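Local coordinates for iron-regulated ABC transporter siderophore-binding protein SirA (Staphylococcus aureus subsp. aureus, PDB 3MWF) that binds the ferric siderophore staphyloferrin B and, as the binding protein of an iron-regulated ABC transporter, probably delivers it for iron uptake, at residues A45-W49 with T50-K54. Sequence-based numbering, arbitrary orientation.
Sequences AVESW and TQKPK. With SE8 (5-[(2-{[(3S)-5-{[(2S)-2-amino-2-carboxyethyl]amino}-3-carboxy-3-hydroxy-5-oxopentanoyl]amino}ethyl)amino]-2,5-dioxopentanoic acid), chain C.
The backbone N-H of S48 reaches the carbonyl of P53 over 2.9 Å (S48 N to P53 O) in an almost straight bond, 168° at the hydrogen, and so closes a compact loop whose turn includes a cis peptide bond between K52 and P53. This loop follows strand 44-45 of the mixed, largely parallel sheet of one lobe in a periplasmic-binding-protein fold and illustrates how such a loop can offer one aromatic side chain to a ligand in the cleft between two lobes. S48 works on the inside of the turn. With OG set between its own backbone N and carbonyl carbon (chi1 53°), its hydroxyl points back into the loop and donates to T50 O, 2.8 Å from S48 OG, a bond that satisfies a buried side chain. P53 O has a further donor in a water, which also donates to V46 O and thus ties the two ends of the loop together. The outer side is clamped by charge: the extended chain of K52 runs back past S48 O, against which its CG lies, and crosses the E47 side chain, so that NZ meets the carboxylate from above its plane, 44° out of it. The salt bridge is short, 2.6 Å from K52 NZ to E47 OE2. Beyond the turn, helix 268-273 touches T50, while K54 NZ bonds to the carbonyls of L62 and T65. Within the siderophore pocket, which also includes R93, R169, R174, Y176 and N272, the indole of W49 presents one face to the ligand. That face lies beneath the ligand's amide, with SE8 N4 about 3.3 Å above the ring plane, offset toward the rim, and 3.4 Å from W49 CH2.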
loop_
_atom_site.group_PDB
_atom_site.type_symbol
_atom_site.label_atom_id
_atom_site.label_comp_id
_atom_site.label_asym_id
_atom_site.label_seq_id
_atom_site.Cartn_x
_atom_site.Cartn_y
_atom_site.Cartn_z
ATOM N N ALA A 45 6.186 13.193 -10.183
ATOM C CA ALA A 45 5.516 12.303 -9.207
ATOM C C ALA A 45 4.654 13.111 -8.289
ATOM O O ALA A 45 4.944 14.271 -8.001
ATOM C CB ALA A 45 6.528 11.513 -8.401
ATOM N N VAL A 46 3.585 12.499 -7.777
ATOM C CA VAL A 46 2.860 13.153 -6.706
ATOM C C VAL A 46 3.732 13.192 -5.429
ATOM O O VAL A 46 4.628 12.367 -5.248
ATOM C CB VAL A 46 1.494 12.477 -6.414
ATOM C CG1 VAL A 46 0.480 12.794 -7.584
ATOM C CG2 VAL A 46 1.647 10.956 -6.139
ATOM N N GLU A 47 3.494 14.199 -4.601
ATOM C CA GLU A 47 4.250 14.318 -3.342
ATOM C C GLU A 47 3.962 13.122 -2.426
ATOM O O GLU A 47 2.885 12.535 -2.483
ATOM C CB GLU A 47 3.920 15.630 -2.640
ATOM C CG GLU A 47 2.622 15.663 -1.916
ATOM C CD GLU A 47 2.293 17.025 -1.357
ATOM O OE1 GLU A 47 2.974 18.003 -1.725
ATOM O OE2 GLU A 47 1.318 17.107 -0.587
ATOM N N SER A 48 4.923 12.777 -1.584
ATOM C CA SER A 48 4.719 11.745 -0.585
ATOM C C SER A 48 3.696 12.185 0.450
ATOM O O SER A 48 3.512 13.381 0.707
ATOM C CB SER A 48 6.052 11.398 0.089
ATOM O OG SER A 48 6.680 12.589 0.583
ATOM N N TRP A 49 3.035 11.222 1.094
ATOM C CA TRP A 49 2.027 11.566 2.058
ATOM C C TRP A 49 2.611 12.173 3.333
ATOM O O TRP A 49 1.980 13.029 3.984
ATOM C CB TRP A 49 1.251 10.316 2.472
ATOM C CG TRP A 49 0.292 9.758 1.453
ATOM C CD1 TRP A 49 0.383 8.544 0.837
ATOM C CD2 TRP A 49 -0.903 10.376 0.969
ATOM N NE1 TRP A 49 -0.679 8.371 -0.041
ATOM C CE2 TRP A 49 -1.497 9.467 0.042
ATOM C CE3 TRP A 49 -1.540 11.590 1.235
ATOM C CZ2 TRP A 49 -2.700 9.743 -0.630
ATOM C CZ3 TRP A 49 -2.742 11.885 0.556
ATOM C CH2 TRP A 49 -3.315 10.950 -0.359
ATOM N N THR A 50 3.782 11.686 3.703
ATOM C CA THR A 50 4.528 12.255 4.852
ATOM C C THR A 50 5.960 12.406 4.376
ATOM O O THR A 50 6.281 12.009 3.249
ATOM C CB THR A 50 4.500 11.333 6.095
ATOM O OG1 THR A 50 5.132 10.081 5.764
ATOM C CG2 THR A 50 3.067 11.117 6.611
ATOM N N GLN A 51 6.829 12.984 5.218
ATOM C CA GLN A 51 8.208 13.272 4.778
ATOM C C GLN A 51 8.204 14.049 3.457
ATOM O O GLN A 51 9.054 13.821 2.614
ATOM C CB GLN A 51 9.023 11.994 4.615
ATOM C CG GLN A 51 9.095 11.177 5.923
ATOM C CD GLN A 51 9.945 9.939 5.805
ATOM O OE1 GLN A 51 10.192 9.428 4.716
ATOM N NE2 GLN A 51 10.408 9.440 6.958
ATOM N N LYS A 52 7.277 14.995 3.322
ATOM C CA LYS A 52 7.110 15.680 2.036
ATOM C C LYS A 52 8.385 16.413 1.646
ATOM O O LYS A 52 9.074 16.945 2.525
ATOM C CB LYS A 52 5.980 16.700 2.133
ATOM C CG LYS A 52 4.619 16.114 2.434
ATOM C CD LYS A 52 3.538 17.184 2.302
ATOM C CE LYS A 52 2.173 16.568 2.549
ATOM N NZ LYS A 52 1.078 17.446 1.979
ATOM N N PRO A 53 8.686 16.505 0.350
ATOM C CA PRO A 53 7.897 16.048 -0.807
ATOM C C PRO A 53 8.181 14.617 -1.264
ATOM O O PRO A 53 7.453 14.120 -2.134
ATOM C CB PRO A 53 8.339 17.027 -1.898
ATOM C CG PRO A 53 9.736 17.256 -1.600
ATOM C CD PRO A 53 9.821 17.343 -0.092
ATOM N N LYS A 54 9.218 13.971 -0.718
ATOM C CA LYS A 54 9.651 12.656 -1.188
ATOM C C LYS A 54 10.061 11.794 -0.000
ATOM O O LYS A 54 10.881 12.212 0.819
ATOM C CB LYS A 54 10.860 12.790 -2.137
ATOM C CG LYS A 54 10.541 13.543 -3.456
ATOM C CD LYS A 54 11.821 13.971 -4.175
ATOM C CE LYS A 54 11.459 14.831 -5.414
ATOM N NZ LYS A 54 12.701 15.368 -6.048
HETATM C C1 SE8 C . -6.573 10.472 1.464
HETATM C C2 SE8 C . -6.208 10.324 2.915
HETATM C C3 SE8 C . -4.698 10.339 3.097
HETATM N N4 SE8 C . -4.043 9.181 2.497
HETATM C C5 SE8 C . -3.773 8.094 3.191
HETATM C C6 SE8 C . -3.247 6.909 2.418
HETATM C C7 SE8 C . -4.395 6.106 1.805
HETATM C C8 SE8 C . -3.786 5.025 0.893
HETATM C C9 SE8 C . -4.789 3.996 0.377
HETATM N N10 SE8 C . -6.025 4.411 0.103
HETATM C C11 SE8 C . -6.977 3.457 -0.419
HETATM C C12 SE8 C . -7.457 3.869 -1.800
HETATM N N13 SE8 C . -8.709 3.220 -2.164
HETATM C C14 SE8 C . -9.944 3.666 -1.783
HETATM C C15 SE8 C . -10.109 5.080 -1.311
HETATM C C16 SE8 C . -9.650 5.004 0.123
HETATM C C17 SE8 C . -8.997 6.237 0.668
HETATM C C18 SE8 C . -9.629 6.737 1.878
HETATM O O19 SE8 C . -6.457 11.606 0.931
HETATM O O20 SE8 C . -7.024 9.475 0.865
HETATM N N21 SE8 C . -6.785 9.067 3.429
HETATM O O22 SE8 C . -3.929 7.994 4.392
HETATM C C23 SE8 C . -5.266 5.517 2.900
HETATM O O24 SE8 C . -4.859 4.518 3.543
HETATM O O25 SE8 C . -6.390 6.026 3.140
HETATM O O26 SE8 C . -5.240 7.004 1.064
HETATM O O27 SE8 C . -4.431 2.834 0.213
HETATM O O28 SE8 C . -10.929 2.951 -1.780
HETATM O O29 SE8 C . -7.942 6.698 0.225
HETATM O O30 SE8 C . -8.949 7.400 2.654
HETATM O O31 SE8 C . -10.827 6.450 2.130
HETATM O O HOH W 1 7.395 12.045 -4.123
#